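Side-chain contact in race-specific elicitor A4 (Passalora fulva, PDB 6BN0), which binds fungal cell-wall chitin as a secreted effector and triggers a hypersensitive response in tomato plants carrying the Cf-4 resistance gene: residues L56-N61 with K65-P70. Residues are numbered along the deposited sequence; the frame is centred on the assembly and turned at random.
With NAG (2-acetamido-2-deoxy-beta-D-glucopyranose), chain E; NAG (2-acetamido-2-deoxy-beta-D-glucopyranose), chain B; NAG (2-acetamido-2-deoxy-beta-D-glucopyranose), chain F; NAG (2-acetamido-2-deoxy-beta-D-glucopyranose), chain C.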
ATOM      1  N   LEU A  56       3.957  13.072   6.176  1.00 25.77           N
ATOM      2  CA  LEU A  56       4.917  12.153   5.578  1.00 26.46           C
ATOM      3  C   LEU A  56       5.379  12.660   4.222  1.00 29.30           C
ATOM      4  O   LEU A  56       4.706  13.464   3.559  1.00 28.66           O
ATOM      5  CB  LEU A  56       4.313  10.761   5.403  1.00 22.88           C
ATOM      6  CG  LEU A  56       3.839  10.183   6.750  1.00 24.74           C
ATOM      7  CD1 LEU A  56       3.485   8.681   6.587  1.00 22.50           C
ATOM      8  CD2 LEU A  56       4.947  10.358   7.829  1.00 26.85           C
ATOM      9  N   GLN A  57       6.525  12.144   3.805  1.00 24.47           N
ATOM     10  CA  GLN A  57       7.134  12.563   2.546  1.00 28.93           C
ATOM     11  C   GLN A  57       7.655  11.328   1.821  1.00 32.02           C
ATOM     12  O   GLN A  57       7.969  10.318   2.460  1.00 32.77           O
ATOM     13  CB  GLN A  57       8.298  13.551   2.760  1.00 29.35           C
ATOM     14  CG  GLN A  57       7.902  14.903   3.402  1.00 28.03           C
ATOM     15  CD  GLN A  57       9.094  15.814   3.566  1.00 32.81           C
ATOM     16  OE1 GLN A  57      10.221  15.353   3.548  1.00 29.95           O
ATOM     17  NE2 GLN A  57       8.850  17.090   3.778  1.00 31.89           N
ATOM     18  N   TRP A  58       7.717  11.414   0.484  1.00 23.80           N
ATOM     19  CA  TRP A  58       8.119  10.274  -0.341  1.00 23.41           C
ATOM     20  C   TRP A  58       9.538   9.831   0.012  1.00 32.63           C
ATOM     21  O   TRP A  58      10.457  10.657   0.076  1.00 29.43           O
ATOM     22  CB  TRP A  58       8.067  10.648  -1.850  1.00 25.16           C
ATOM     23  CG  TRP A  58       8.364   9.437  -2.712  1.00 24.85           C
ATOM     24  CD1 TRP A  58       9.415   9.266  -3.584  1.00 26.97           C
ATOM     25  CD2 TRP A  58       7.609   8.215  -2.737  1.00 24.99           C
ATOM     26  NE1 TRP A  58       9.334   8.017  -4.186  1.00 28.38           N
ATOM     27  CE2 TRP A  58       8.247   7.346  -3.666  1.00 27.40           C
ATOM     28  CE3 TRP A  58       6.454   7.773  -2.070  1.00 22.81           C
ATOM     29  CZ2 TRP A  58       7.766   6.055  -3.946  1.00 28.66           C
ATOM     30  CZ3 TRP A  58       5.971   6.469  -2.350  1.00 26.64           C
ATOM     31  CH2 TRP A  58       6.627   5.633  -3.294  1.00 25.52           C
ATOM     32  N   ASN A  59       9.725   8.519   0.174  1.00 28.67           N
ATOM     33  CA  ASN A  59      11.043   7.901   0.374  1.00 29.44           C
ATOM     34  C   ASN A  59      11.327   7.011  -0.844  1.00 29.69           C
ATOM     35  O   ASN A  59      10.844   5.874  -0.939  1.00 28.32           O
ATOM     36  CB  ASN A  59      11.073   7.128   1.707  1.00 22.62           C
ATOM     37  CG  ASN A  59      12.438   6.547   2.039  1.00 30.53           C
ATOM     38  OD1 ASN A  59      12.656   6.079   3.169  1.00 33.25           O
ATOM     39  ND2 ASN A  59      13.331   6.508   1.071  1.00 26.86           N
ATOM     40  N   ASP A  60      12.104   7.539  -1.782  1.00 28.31           N
ATOM     41  CA  ASP A  60      12.407   6.867  -3.042  1.00 28.10           C
ATOM     42  C   ASP A  60      13.538   5.867  -2.919  1.00 27.39           C
ATOM     43  O   ASP A  60      13.964   5.307  -3.937  1.00 29.29           O
ATOM     44  CB  ASP A  60      12.772   7.907  -4.109  1.00 27.73           C
ATOM     45  CG  ASP A  60      12.536   7.397  -5.532  1.00 30.58           C
ATOM     46  OD1 ASP A  60      13.430   7.550  -6.399  1.00 35.03           O
ATOM     47  OD2 ASP A  60      11.430   6.859  -5.782  1.00 35.17           O
ATOM     48  N   ASN A  61      14.074   5.649  -1.724  1.00 30.47           N
ATOM     49  CA  ASN A  61      15.223   4.755  -1.595  1.00 32.93           C
ATOM     50  C   ASN A  61      14.867   3.312  -1.972  1.00 29.63           C
ATOM     51  O   ASN A  61      13.736   2.852  -1.804  1.00 30.39           O
ATOM     52  CB  ASN A  61      15.774   4.793  -0.165  1.00 30.91           C
ATOM     53  CG  ASN A  61      16.731   5.942   0.069  1.00 37.61           C
ATOM     54  OD1 ASN A  61      17.713   6.102  -0.655  1.00 41.28           O
ATOM     55  ND2 ASN A  61      16.450   6.757   1.082  1.00 37.23           N
ATOM     56  N   LYS A  65      10.290   2.989  -1.133  1.00 26.61           N
ATOM     57  CA  LYS A  65       9.223   3.308  -2.094  1.00 27.66           C
ATOM     58  C   LYS A  65       7.920   3.465  -1.357  1.00 27.51           C
ATOM     59  O   LYS A  65       6.899   2.824  -1.650  1.00 28.35           O
ATOM     60  CB  LYS A  65       9.121   2.251  -3.210  1.00 26.72           C
ATOM     61  CG  LYS A  65      10.453   1.989  -3.845  1.00 30.66           C
ATOM     62  CD  LYS A  65      11.003   3.210  -4.575  1.00 29.28           C
ATOM     63  CE  LYS A  65      12.310   2.759  -5.315  1.00 33.04           C
ATOM     64  NZ  LYS A  65      12.972   3.827  -6.143  1.00 31.06           N
ATOM     65  N   TRP A  66       7.979   4.291  -0.332  1.00 24.91           N
ATOM     66  CA  TRP A  66       6.813   4.523   0.483  1.00 24.70           C
ATOM     67  C   TRP A  66       6.911   5.907   1.105  1.00 25.09           C
ATOM     68  O   TRP A  66       7.962   6.558   1.076  1.00 25.88           O
ATOM     69  CB  TRP A  66       6.658   3.410   1.533  1.00 24.90           C
ATOM     70  CG  TRP A  66       7.758   3.279   2.526  1.00 26.62           C
ATOM     71  CD1 TRP A  66       8.577   4.274   3.025  1.00 26.87           C
ATOM     72  CD2 TRP A  66       8.120   2.076   3.219  1.00 28.74           C
ATOM     73  NE1 TRP A  66       9.416   3.750   3.984  1.00 31.02           N
ATOM     74  CE2 TRP A  66       9.147   2.405   4.126  1.00 31.89           C
ATOM     75  CE3 TRP A  66       7.650   0.752   3.173  1.00 26.69           C
ATOM     76  CZ2 TRP A  66       9.742   1.436   4.976  1.00 32.85           C
ATOM     77  CZ3 TRP A  66       8.247  -0.200   4.016  1.00 30.96           C
ATOM     78  CH2 TRP A  66       9.265   0.148   4.899  1.00 35.47           C
ATOM     79  N   CYS A  67       5.791   6.359   1.677  1.00 23.17           N
ATOM     80  CA  CYS A  67       5.788   7.614   2.421  1.00 20.75           C
ATOM     81  C   CYS A  67       6.407   7.423   3.806  1.00 27.27           C
ATOM     82  O   CYS A  67       6.189   6.398   4.461  1.00 26.98           O
ATOM     83  CB  CYS A  67       4.353   8.125   2.508  1.00 24.21           C
ATOM     84  SG  CYS A  67       3.590   8.379   0.902  1.00 28.02           S
ATOM     85  N   ASP A  68       7.194   8.401   4.256  1.00 24.65           N
ATOM     86  CA  ASP A  68       8.067   8.201   5.425  1.00 27.42           C
ATOM     87  C   ASP A  68       8.160   9.492   6.221  1.00 25.13           C
ATOM     88  O   ASP A  68       7.721  10.552   5.756  1.00 27.04           O
ATOM     89  CB  ASP A  68       9.486   7.729   4.992  1.00 26.57           C
ATOM     90  CG  ASP A  68      10.106   6.684   5.979  1.00 31.95           C
ATOM     91  OD1 ASP A  68       9.750   6.659   7.171  1.00 32.42           O
ATOM     92  OD2 ASP A  68      10.913   5.836   5.566  1.00 27.73           O
ATOM     93  N   TYR A  69       8.742   9.406   7.430  1.00 25.15           N
ATOM     94  CA  TYR A  69       8.979  10.630   8.188  1.00 28.81           C
ATOM     95  C   TYR A  69       9.953  11.512   7.417  1.00 31.69           C
ATOM     96  O   TYR A  69      10.882  10.995   6.755  1.00 30.75           O
ATOM     97  CB  TYR A  69       9.535  10.355   9.602  1.00 31.00           C
ATOM     98  CG  TYR A  69       8.623   9.456  10.398  1.00 36.60           C
ATOM     99  CD1 TYR A  69       7.392   9.912  10.849  1.00 33.86           C
ATOM    100  CD2 TYR A  69       8.987   8.139  10.680  1.00 36.70           C
ATOM    101  CE1 TYR A  69       6.553   9.098  11.579  1.00 35.80           C
ATOM    102  CE2 TYR A  69       8.160   7.322  11.406  1.00 34.91           C
ATOM    103  CZ  TYR A  69       6.948   7.801  11.852  1.00 34.67           C
ATOM    104  OH  TYR A  69       6.109   6.980  12.570  1.00 35.70           O
ATOM    105  N   PRO A  70       9.795  12.838   7.498  1.00 32.14           N
ATOM    106  CA  PRO A  70      10.674  13.739   6.706  1.00 30.87           C
ATOM    107  C   PRO A  70      12.158  13.507   6.881  1.00 31.82           C
ATOM    108  O   PRO A  70      12.888  13.528   5.882  1.00 35.70           O
ATOM    109  CB  PRO A  70      10.247  15.132   7.189  1.00 33.63           C
ATOM    110  CG  PRO A  70       8.725  14.938   7.478  1.00 32.58           C
ATOM    111  CD  PRO A  70       8.678  13.558   8.149  1.00 29.23           C
TER
HETATM  112  C1  NAG E   6       6.965   1.958   9.569  1.00 38.16           C
HETATM  113  C2  NAG E   6       6.926   3.247  10.378  1.00 39.49           C
HETATM  114  C3  NAG E   6       7.878   3.166  11.593  1.00 51.18           C
HETATM  115  C4  NAG E   6       7.622   1.875  12.371  1.00 43.69           C
HETATM  116  C5  NAG E   6       7.564   0.656  11.448  1.00 38.87           C
HETATM  117  C6  NAG E   6       7.139  -0.593  12.180  1.00 35.69           C
HETATM  118  C7  NAG E   6       6.213   5.312   9.345  1.00 25.05           C
HETATM  119  C8  NAG E   6       6.532   6.498   8.458  1.00 25.53           C
HETATM  120  N2  NAG E   6       7.181   4.422   9.543  1.00 28.22           N
HETATM  121  O3  NAG E   6       7.620   4.255  12.484  1.00 50.02           O
HETATM  122  O4  NAG E   6       8.621   1.629  13.357  1.00 44.24           O
HETATM  123  O5  NAG E   6       6.615   0.875  10.392  1.00 33.52           O
HETATM  124  O6  NAG E   6       7.025  -1.704  11.306  1.00 40.96           O
HETATM  125  O7  NAG E   6       5.130   5.188   9.886  1.00 31.06           O
HETATM  126  C1  NAG B   5       4.303   0.090   5.371  1.00 23.94           C
HETATM  127  C2  NAG B   5       5.018  -0.825   6.391  1.00 23.86           C
HETATM  128  C3  NAG B   5       5.345  -0.048   7.684  1.00 24.72           C
HETATM  129  C4  NAG B   5       5.997   1.292   7.380  1.00 24.65           C
HETATM  130  C5  NAG B   5       5.160   2.070   6.365  1.00 25.96           C
HETATM  131  C6  NAG B   5       5.792   3.404   5.986  1.00 25.14           C
HETATM  132  C7  NAG B   5       4.582  -3.235   6.649  1.00 26.08           C
HETATM  133  C8  NAG B   5       3.559  -4.281   7.017  1.00 21.64           C
HETATM  134  N2  NAG B   5       4.166  -1.965   6.704  1.00 25.11           N
HETATM  135  O3  NAG B   5       6.218  -0.859   8.464  1.00 27.29           O
HETATM  136  O4  NAG B   5       6.018   2.148   8.519  1.00 30.83           O
HETATM  137  O5  NAG B   5       5.053   1.289   5.181  1.00 27.14           O
HETATM  138  O6  NAG B   5       5.068   4.049   4.942  1.00 26.56           O
HETATM  139  O7  NAG B   5       5.729  -3.530   6.319  1.00 26.89           O
HETATM  140  C1  NAG F   5       2.782   3.436  11.367  1.00 27.64           C
HETATM  141  C2  NAG F   5       2.671   4.600  12.361  1.00 29.48           C
HETATM  142  C3  NAG F   5       3.508   4.330  13.611  1.00 34.10           C
HETATM  143  C4  NAG F   5       3.208   2.955  14.196  1.00 30.06           C
HETATM  144  C5  NAG F   5       3.356   1.884  13.113  1.00 27.25           C
HETATM  145  C6  NAG F   5       2.961   0.504  13.570  1.00 26.42           C
HETATM  146  C7  NAG F   5       2.346   6.903  11.520  1.00 26.47           C
HETATM  147  C8  NAG F   5       3.014   8.079  10.835  1.00 23.49           C
HETATM  148  N2  NAG F   5       3.120   5.831  11.728  1.00 26.91           N
HETATM  149  O3  NAG F   5       3.245   5.350  14.573  1.00 31.91           O
HETATM  150  O4  NAG F   5       4.175   2.677  15.202  1.00 32.53           O
HETATM  151  O5  NAG F   5       2.495   2.202  12.018  1.00 28.33           O
HETATM  152  O6  NAG F   5       3.266  -0.440  12.551  1.00 29.02           O
HETATM  153  O7  NAG F   5       1.168   6.933  11.857  1.00 30.21           O
HETATM  154  C1  NAG C   4       2.033  -0.253   0.666  1.00 25.34           C
HETATM  155  C2  NAG C   4       2.493   1.093   1.231  1.00 23.79           C
HETATM  156  C3  NAG C   4       3.538   0.900   2.368  1.00 22.22           C
HETATM  157  C4  NAG C   4       3.087  -0.191   3.352  1.00 22.34           C
HETATM  158  C5  NAG C   4       2.638  -1.448   2.609  1.00 21.82           C
HETATM  159  C6  NAG C   4       2.033  -2.479   3.562  1.00 25.98           C
HETATM  160  C7  NAG C   4       2.331   2.955  -0.348  1.00 28.82           C
HETATM  161  C8  NAG C   4       3.022   3.768  -1.408  1.00 23.95           C
HETATM  162  N2  NAG C   4       3.031   1.934   0.175  1.00 22.75           N
HETATM  163  O3  NAG C   4       3.647   2.137   3.073  1.00 24.85           O
HETATM  164  O4  NAG C   4       4.174  -0.636   4.150  1.00 24.98           O
HETATM  165  O5  NAG C   4       1.589  -1.067   1.705  1.00 22.67           O
HETATM  166  O6  NAG C   4       1.583  -3.672   2.935  1.00 27.25           O
HETATM  167  O7  NAG C   4       1.182   3.203   0.011  1.00 24.09           O
HETATM  168  O   HOH W   1      12.666  16.451   4.773  1.00 42.33           O
HETATM  169  O   HOH W   2      11.306   5.155  -7.805  1.00 33.60           O
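The two-stranded antiparallel hairpin of the chitin-binding type-2 domain pairs Gln57, Trp58 and Asn59 with Asp68, Cys67 and Trp66. Gln57 N donates to Asp68 O at 2.8 Å, and Asp68 N returns a bond to Gln57 O. Asn59 N donates to Trp66 O, while Trp66 N to Asn59 O is weak. A G1 beta bulge sets two residues, Lys65 and Trp66, opposite Asn59 alone. The Trp58 indole lies against the backbone of Lys65 and Trp66, with Trp66 O 3.6 Å above one ring face, toward the rim. The ring edge meets Cys67 SG, which is disulfide-bonded to Cys52. Trp58 CG is anti to the backbone N (chi1 -175°), and in the ring plane Trp58 NE1 donates to Asp60 OD2 at 2.9 Å, a nearly straight bond that helps fix the ring's rotation. The same oxygen forms a weak salt bridge with Lys65 NZ at 3.4 Å, and a water links the two. Lys65 bends at chi2 (-65°), and NZ also donates to Asp60 O. On the sugar side, Trp66 NE1 donates to Asp68 OD2, which it meets from above the carboxylate plane. The NAG of chain B places C6 3.8 Å above the centre of the Trp66 ring and donates O6 to Cys67 O. The acetamide methyl C8 of the next sugar, the NAG of chain E, lies over Tyr69. Aromatic rings and a backbone carbonyl holding GlcNAc units mark this as part of the chitin-binding site of a CBM14 domain.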